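Local structure of structure-specific endonuclease subunit SLX1 (Candida glabrata, 4XLG) at residues B[204-212]-B[239-247]; B[217-226]-B[249-259]. The protein probably acts as the catalytic subunit of the SLX1-SLX4 structure-specific endonuclease, making single-strand cuts in duplex DNA near junctions with single-stranded DNA during repair and recombination. The protein carries 1 engineered substitution. All blocks are in the same frame, centred on the assembly; numbering follows the deposited sequence.

Contact 1: residues B[204-212]-B[239-247]; sequences TLLLYKEKI and FAFCRDTSC. With ZN (zinc ion), chain D.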
# COMPACT_ATOMS: atom_id res chain seq x y z
N THR B 204 -3.30 16.10 8.21
CA THR B 204 -4.50 15.33 8.48
C THR B 204 -4.48 14.67 9.87
O THR B 204 -5.49 14.69 10.57
CB THR B 204 -4.70 14.26 7.37
OG1 THR B 204 -4.74 14.96 6.12
CG2 THR B 204 -6.03 13.50 7.55
N LEU B 205 -3.34 14.13 10.28
CA LEU B 205 -3.21 13.58 11.65
C LEU B 205 -3.55 14.64 12.67
O LEU B 205 -4.29 14.38 13.60
CB LEU B 205 -1.78 13.06 11.91
CG LEU B 205 -1.45 11.72 11.29
CD1 LEU B 205 0.06 11.59 11.00
CD2 LEU B 205 -1.94 10.60 12.26
N LEU B 206 -3.01 15.85 12.49
CA LEU B 206 -3.28 16.93 13.44
C LEU B 206 -4.77 17.24 13.53
O LEU B 206 -5.33 17.43 14.61
CB LEU B 206 -2.50 18.19 13.04
CG LEU B 206 -0.98 18.19 13.25
CD1 LEU B 206 -0.32 19.49 12.74
CD2 LEU B 206 -0.67 17.97 14.73
N LEU B 207 -5.44 17.29 12.38
CA LEU B 207 -6.89 17.56 12.37
C LEU B 207 -7.72 16.46 13.05
O LEU B 207 -8.65 16.77 13.82
CB LEU B 207 -7.39 17.77 10.93
CG LEU B 207 -6.97 19.06 10.24
CD1 LEU B 207 -7.21 18.98 8.72
CD2 LEU B 207 -7.74 20.24 10.85
N TYR B 208 -7.40 15.19 12.79
CA TYR B 208 -8.08 14.09 13.51
C TYR B 208 -7.82 14.11 15.03
O TYR B 208 -8.72 13.88 15.84
CB TYR B 208 -7.65 12.73 12.96
CG TYR B 208 -8.10 12.48 11.54
CD1 TYR B 208 -9.22 13.12 11.00
CD2 TYR B 208 -7.41 11.54 10.74
CE1 TYR B 208 -9.63 12.85 9.66
CE2 TYR B 208 -7.81 11.29 9.44
CZ TYR B 208 -8.90 11.91 8.92
OH TYR B 208 -9.24 11.60 7.60
N LYS B 209 -6.57 14.35 15.39
CA LYS B 209 -6.20 14.42 16.80
C LYS B 209 -7.01 15.49 17.52
O LYS B 209 -7.45 15.29 18.67
CB LYS B 209 -4.68 14.70 16.95
CG LYS B 209 -4.26 14.90 18.43
CD LYS B 209 -2.75 15.14 18.58
CE LYS B 209 -2.37 15.42 20.05
NZ LYS B 209 -3.14 14.50 20.97
N GLU B 210 -7.21 16.63 16.85
CA GLU B 210 -8.04 17.68 17.44
C GLU B 210 -9.47 17.20 17.66
O GLU B 210 -10.09 17.54 18.66
CB GLU B 210 -8.04 18.94 16.57
N LYS B 211 -10.01 16.41 16.73
CA LYS B 211 -11.35 15.88 16.90
C LYS B 211 -11.41 14.99 18.13
O LYS B 211 -12.35 15.06 18.88
CB LYS B 211 -11.81 15.07 15.67
CG LYS B 211 -12.04 15.91 14.42
CD LYS B 211 -12.30 14.99 13.23
CE LYS B 211 -12.24 15.74 11.90
NZ LYS B 211 -13.57 16.28 11.61
N ILE B 212 -10.40 14.15 18.33
CA ILE B 212 -10.39 13.23 19.47
C ILE B 212 -10.28 14.05 20.77
O ILE B 212 -11.09 13.90 21.68
CB ILE B 212 -9.21 12.24 19.39
CG1 ILE B 212 -9.37 11.32 18.19
CG2 ILE B 212 -9.17 11.34 20.62
CD1 ILE B 212 -8.09 10.54 17.89
N PHE B 239 -9.80 4.55 16.27
CA PHE B 239 -10.90 5.31 15.72
C PHE B 239 -10.82 5.34 14.21
O PHE B 239 -9.76 5.09 13.63
CB PHE B 239 -10.87 6.73 16.25
CG PHE B 239 -10.89 6.80 17.75
CD1 PHE B 239 -11.95 6.26 18.46
CD2 PHE B 239 -9.82 7.34 18.43
CE1 PHE B 239 -11.97 6.30 19.87
CE2 PHE B 239 -9.83 7.41 19.83
CZ PHE B 239 -10.90 6.88 20.56
N ALA B 240 -11.94 5.65 13.59
CA ALA B 240 -12.05 5.75 12.14
C ALA B 240 -12.67 7.09 11.81
O ALA B 240 -13.60 7.55 12.50
CB ALA B 240 -12.92 4.60 11.57
N PHE B 241 -12.12 7.74 10.78
CA PHE B 241 -12.55 9.07 10.36
C PHE B 241 -12.85 9.08 8.88
O PHE B 241 -12.24 8.33 8.12
CB PHE B 241 -11.47 10.13 10.64
CG PHE B 241 -11.03 10.18 12.07
CD1 PHE B 241 -10.08 9.28 12.54
CD2 PHE B 241 -11.56 11.13 12.93
CE1 PHE B 241 -9.67 9.34 13.86
CE2 PHE B 241 -11.14 11.20 14.25
CZ PHE B 241 -10.21 10.30 14.71
N CYS B 242 -13.70 10.00 8.45
CA CYS B 242 -13.88 10.20 7.03
C CYS B 242 -12.61 10.82 6.46
O CYS B 242 -11.94 11.62 7.13
CB CYS B 242 -15.08 11.11 6.74
SG CYS B 242 -15.34 11.25 4.91
N ARG B 243 -12.27 10.45 5.22
CA ARG B 243 -11.11 11.04 4.56
C ARG B 243 -11.32 12.52 4.30
O ARG B 243 -10.36 13.26 4.15
CB ARG B 243 -10.80 10.32 3.25
CG ARG B 243 -11.79 10.57 2.13
CD ARG B 243 -11.20 9.95 0.85
NE ARG B 243 -12.10 9.96 -0.30
CZ ARG B 243 -12.13 10.93 -1.22
NH1 ARG B 243 -11.31 11.98 -1.11
NH2 ARG B 243 -12.97 10.85 -2.25
N ASP B 244 -12.58 12.96 4.22
CA ASP B 244 -12.87 14.38 4.12
C ASP B 244 -12.83 14.97 5.55
O ASP B 244 -13.73 14.72 6.36
CB ASP B 244 -14.24 14.59 3.46
CG ASP B 244 -14.65 16.06 3.36
OD1 ASP B 244 -14.00 16.94 3.96
OD2 ASP B 244 -15.67 16.33 2.69
N THR B 245 -11.78 15.74 5.86
CA THR B 245 -11.57 16.24 7.22
C THR B 245 -12.65 17.23 7.65
O THR B 245 -12.73 17.60 8.83
CB THR B 245 -10.18 16.92 7.39
OG1 THR B 245 -10.08 18.02 6.48
CG2 THR B 245 -9.02 15.93 7.14
N SER B 246 -13.46 17.72 6.71
CA SER B 246 -14.53 18.62 7.11
C SER B 246 -15.84 17.84 7.28
O SER B 246 -16.82 18.36 7.80
CB SER B 246 -14.70 19.76 6.10
OG SER B 246 -15.09 19.24 4.85
N CYS B 247 -15.85 16.57 6.85
CA CYS B 247 -16.98 15.70 7.17
C CYS B 247 -16.87 15.32 8.63
O CYS B 247 -15.77 15.15 9.17
CB CYS B 247 -17.01 14.44 6.28
SG CYS B 247 -18.32 13.24 6.73
ZN ZN D . -17.76 11.55 5.07
O HOH W 1 -9.45 8.37 7.79

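Contact 2: residues B[217-226]-B[249-259]; sequences NTCQFCNKII and FVSHLACAYRY. With ZN (zinc ion), chain C.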
# COMPACT_ATOMS: atom_id res chain seq x y z
N ASN B 217 -17.04 14.29 20.51
CA ASN B 217 -17.56 13.50 19.41
C ASN B 217 -18.11 12.18 19.93
O ASN B 217 -17.64 11.67 20.95
CB ASN B 217 -16.46 13.23 18.37
CG ASN B 217 -16.12 14.46 17.58
OD1 ASN B 217 -16.94 14.93 16.79
ND2 ASN B 217 -14.93 15.00 17.79
N THR B 218 -19.09 11.62 19.23
CA THR B 218 -19.63 10.31 19.60
C THR B 218 -19.54 9.36 18.41
O THR B 218 -19.44 9.80 17.26
CB THR B 218 -21.08 10.39 20.06
OG1 THR B 218 -21.86 11.03 19.05
CG2 THR B 218 -21.20 11.16 21.38
N CYS B 219 -19.58 8.05 18.69
CA CYS B 219 -19.34 7.07 17.63
C CYS B 219 -20.59 7.00 16.76
O CYS B 219 -21.71 6.85 17.27
CB CYS B 219 -19.00 5.69 18.21
SG CYS B 219 -19.16 4.30 17.04
N GLN B 220 -20.39 7.14 15.45
CA GLN B 220 -21.51 7.07 14.50
C GLN B 220 -22.47 5.90 14.78
O GLN B 220 -23.66 6.05 14.62
CB GLN B 220 -20.98 6.97 13.06
CG GLN B 220 -22.07 6.67 12.02
CD GLN B 220 -22.83 7.92 11.57
OE1 GLN B 220 -22.43 9.05 11.83
NE2 GLN B 220 -23.94 7.70 10.88
N PHE B 221 -21.93 4.75 15.20
CA PHE B 221 -22.73 3.52 15.37
C PHE B 221 -23.13 3.18 16.80
O PHE B 221 -24.29 2.89 17.05
CB PHE B 221 -21.97 2.33 14.76
CG PHE B 221 -21.44 2.62 13.40
CD1 PHE B 221 -22.27 2.57 12.29
CD2 PHE B 221 -20.13 3.01 13.24
CE1 PHE B 221 -21.78 2.88 11.04
CE2 PHE B 221 -19.62 3.31 11.97
CZ PHE B 221 -20.45 3.25 10.88
N CYS B 222 -22.20 3.24 17.76
CA CYS B 222 -22.55 2.82 19.13
C CYS B 222 -22.85 4.01 20.05
O CYS B 222 -23.32 3.82 21.19
CB CYS B 222 -21.44 1.97 19.73
SG CYS B 222 -20.05 2.92 20.38
N ASN B 223 -22.55 5.22 19.58
CA ASN B 223 -22.92 6.48 20.27
C ASN B 223 -22.10 6.85 21.51
O ASN B 223 -22.35 7.88 22.15
CB ASN B 223 -24.41 6.47 20.67
CG ASN B 223 -25.33 6.35 19.48
OD1 ASN B 223 -25.27 7.16 18.55
ND2 ASN B 223 -26.18 5.32 19.47
N LYS B 224 -21.12 6.03 21.88
CA LYS B 224 -20.30 6.36 23.03
C LYS B 224 -19.31 7.45 22.66
O LYS B 224 -18.92 7.57 21.50
CB LYS B 224 -19.57 5.15 23.56
CG LYS B 224 -20.48 4.05 24.07
CD LYS B 224 -19.65 2.82 24.33
CE LYS B 224 -20.49 1.67 24.81
NZ LYS B 224 -19.64 0.45 24.82
N ILE B 225 -18.92 8.24 23.65
CA ILE B 225 -18.00 9.36 23.43
C ILE B 225 -16.66 8.92 22.86
O ILE B 225 -16.08 7.92 23.29
CB ILE B 225 -17.76 10.16 24.74
CG1 ILE B 225 -19.04 10.87 25.15
CG2 ILE B 225 -16.64 11.16 24.57
CD1 ILE B 225 -19.39 12.04 24.26
N ILE B 226 -16.19 9.65 21.85
CA ILE B 226 -14.85 9.43 21.32
C ILE B 226 -13.78 10.04 22.23
O ILE B 226 -13.69 11.28 22.38
CB ILE B 226 -14.73 10.01 19.89
CG1 ILE B 226 -15.82 9.41 18.99
CG2 ILE B 226 -13.33 9.72 19.33
CD1 ILE B 226 -15.60 7.94 18.60
N PHE B 249 -18.07 12.54 10.11
CA PHE B 249 -18.10 11.10 10.44
C PHE B 249 -16.89 10.69 11.27
O PHE B 249 -15.72 10.84 10.86
CB PHE B 249 -18.16 10.23 9.19
CG PHE B 249 -17.93 8.77 9.47
CD1 PHE B 249 -18.80 8.07 10.30
CD2 PHE B 249 -16.84 8.10 8.93
CE1 PHE B 249 -18.58 6.72 10.58
CE2 PHE B 249 -16.62 6.76 9.19
CZ PHE B 249 -17.50 6.06 10.03
N VAL B 250 -17.18 10.16 12.46
CA VAL B 250 -16.16 9.57 13.30
C VAL B 250 -16.77 8.34 14.00
O VAL B 250 -17.94 8.37 14.36
CB VAL B 250 -15.61 10.60 14.32
CG1 VAL B 250 -16.72 11.16 15.20
CG2 VAL B 250 -14.48 10.01 15.15
N SER B 251 -16.00 7.27 14.18
CA SER B 251 -16.50 6.08 14.89
C SER B 251 -15.34 5.33 15.58
O SER B 251 -14.17 5.62 15.34
CB SER B 251 -17.21 5.13 13.90
OG SER B 251 -16.24 4.57 13.03
N HIS B 252 -15.68 4.36 16.41
CA HIS B 252 -14.71 3.33 16.78
C HIS B 252 -14.34 2.56 15.54
O HIS B 252 -15.22 2.26 14.73
CB HIS B 252 -15.32 2.40 17.86
CG HIS B 252 -15.54 3.10 19.16
ND1 HIS B 252 -16.79 3.27 19.71
CD2 HIS B 252 -14.68 3.72 19.99
CE1 HIS B 252 -16.69 3.97 20.82
NE2 HIS B 252 -15.42 4.26 21.01
N LEU B 253 -13.06 2.20 15.38
CA LEU B 253 -12.65 1.36 14.26
C LEU B 253 -13.44 0.04 14.23
O LEU B 253 -13.90 -0.40 13.16
CB LEU B 253 -11.15 1.05 14.31
CG LEU B 253 -10.60 0.29 13.09
CD1 LEU B 253 -10.81 1.06 11.76
CD2 LEU B 253 -9.10 -0.06 13.28
N ALA B 254 -13.57 -0.60 15.39
CA ALA B 254 -14.33 -1.86 15.45
C ALA B 254 -15.77 -1.66 15.00
O ALA B 254 -16.34 -2.53 14.33
CB ALA B 254 -14.31 -2.46 16.86
N CYS B 255 -16.37 -0.55 15.39
CA CYS B 255 -17.75 -0.27 15.01
C CYS B 255 -17.89 -0.05 13.50
O CYS B 255 -18.85 -0.52 12.88
CB CYS B 255 -18.28 0.93 15.79
SG CYS B 255 -18.41 0.48 17.56
N ALA B 256 -16.95 0.69 12.91
CA ALA B 256 -16.97 0.94 11.49
C ALA B 256 -16.77 -0.39 10.75
O ALA B 256 -17.50 -0.71 9.81
CB ALA B 256 -15.89 1.93 11.10
N TYR B 257 -15.81 -1.17 11.22
CA TYR B 257 -15.52 -2.48 10.61
C TYR B 257 -16.78 -3.34 10.55
O TYR B 257 -17.13 -3.90 9.50
CB TYR B 257 -14.41 -3.21 11.38
CG TYR B 257 -14.18 -4.60 10.83
CD1 TYR B 257 -13.40 -4.78 9.68
CD2 TYR B 257 -14.79 -5.72 11.42
CE1 TYR B 257 -13.21 -6.08 9.13
CE2 TYR B 257 -14.59 -7.00 10.90
CZ TYR B 257 -13.81 -7.17 9.77
OH TYR B 257 -13.67 -8.47 9.24
N ARG B 258 -17.44 -3.44 11.71
CA ARG B 258 -18.66 -4.23 11.83
C ARG B 258 -19.73 -3.77 10.86
O ARG B 258 -20.39 -4.59 10.20
CB ARG B 258 -19.20 -4.16 13.25
CG ARG B 258 -18.67 -5.24 14.17
CD ARG B 258 -19.77 -6.26 14.48
NE ARG B 258 -20.84 -5.66 15.27
CZ ARG B 258 -21.95 -6.31 15.61
NH1 ARG B 258 -22.12 -7.57 15.23
NH2 ARG B 258 -22.87 -5.70 16.33
N TYR B 259 -19.89 -2.46 10.76
CA TYR B 259 -20.90 -1.91 9.89
C TYR B 259 -20.58 -2.17 8.42
O TYR B 259 -21.46 -2.56 7.64
CB TYR B 259 -21.06 -0.41 10.17
CG TYR B 259 -22.04 0.26 9.24
CD1 TYR B 259 -23.41 0.13 9.44
CD2 TYR B 259 -21.59 1.02 8.16
CE1 TYR B 259 -24.30 0.74 8.60
CE2 TYR B 259 -22.49 1.64 7.30
CZ TYR B 259 -23.83 1.50 7.53
OH TYR B 259 -24.73 2.11 6.69
ZN ZN C . -18.58 2.68 18.55
O HOH W 2 -20.23 10.33 13.13
O HOH W 3 -14.33 6.16 22.66

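Contact 1: residues B[204-212]-B[239-247]
The SLX1-type zinc finger packs here against the end of the long helix 176-213, and the core of the joint is an offset stack between Tyr-208 of the helix and Phe-241 of strand 239-241. The two rings are nearly parallel, planes 11° apart and centroids 4.3 Å apart, and the side chains run in opposite directions. Each ring therefore lies over the other's root: Tyr-208 CB sits 3.9 Å from the centroid of the Phe-241 ring, and Phe-241 CB meets the Tyr-208 ring in the same way. Beyond the stack, the Tyr-208 hydroxyl gives a hydrogen bond to the carbonyl O of zinc ligand Cys-242 and accepts one from a water that also donates to Phe-241 O, so two partners grip this buried oxygen. Ile-212 closes the far end, its CG1 at the edge of the Phe-241 ring and its CD1 3.7 Å from Phe-239 CD2. Tyr-294 of helix 288-299 meets the Tyr-208 ring edge-to-face.

Past the strand, Cys-242 and Cys-247 bind a zinc ion that Cys-279 and Cys-282 complete. The turn between them is held by Asp-244, whose OD1 accepts from Ser-246 N in an Asx turn and also from Ser-246 OG. Lys-211 reaches over to this turn: its CD passes 3.9 Å from Phe-241 CD2, then the chain bends at its last torsion (chi4 -88°), and NZ donates to Thr-245 O at 3.2 Å from above the carbonyl plane, with a weak second bond to Cys-247 O.

Contact 2: residues B[217-226]-B[249-259]
A zinc ion pins the CxxC loop 217-226 to the strand and helix of 249-259, taking Cys-219 and Cys-222 from the loop and His-252 and Cys-255 from the other segment. His-252 binds through ND1 at 2.2 Å and stands at the N-cap position of helix 253-260; Cys-255 follows in the first turn. Packing is tight beside the metal. With CG anti to its carbonyl carbon (chi1 -47°), Phe-221 sends its ring between Gln-220 and the helix, and its CE2 comes 3.6 Å from Ser-251 CB. Tyr-259 CB and the carbonyl O of Cys-255 lie over one ring face, and Gln-220 CG covers the other. Gln-220 CB in turn meets the edge of the Phe-249 ring at CE1, 3.5 Å away, and the bond from Gln-220 N to Val-250 O ties the backbones.

The flank with Lys-224 and the exposed Ile-225 is looser. Lys-224 approaches the edge of the His-252 ring only with CB, 4.1 Å from CE1, before its extended chain leads away. A water in the ring plane donates to Ile-225 O and gets a hydrogen bond from His-252 NE2 at 2.7 Å.

Cys-219 SG, besides its zinc bond, accepts from Cys-222 N, almost straight at 179°, and from His-252 N across the contact, with a weak bond from Phe-221 N. Such N-H donors would be expected to draw off some of the thiolate's negative charge and so steady the three-cysteine, one-histidine site.

Contacts 1 and 2 lie side by side, their centres 13 Å apart. They meet in the small antiparallel sheet: Ala-240 N of contact 1 lies 2.8 Å from Ser-251 O of contact 2, a probable hydrogen bond, with a second, longer one probable from Cys-242 N to Phe-249 O. The sheet thus joins the two zinc sites, whose ligand pairs alternate along the chain, the cross-brace arrangement of RING-type fingers, consistent with the RING clan of this region. Phe-249 of contact 2 has its nearest side-chain atom about 4 Å from the zinc of contact 1; the side chain of Phe-239 is farther from the zinc of contact 2, about 8 Å.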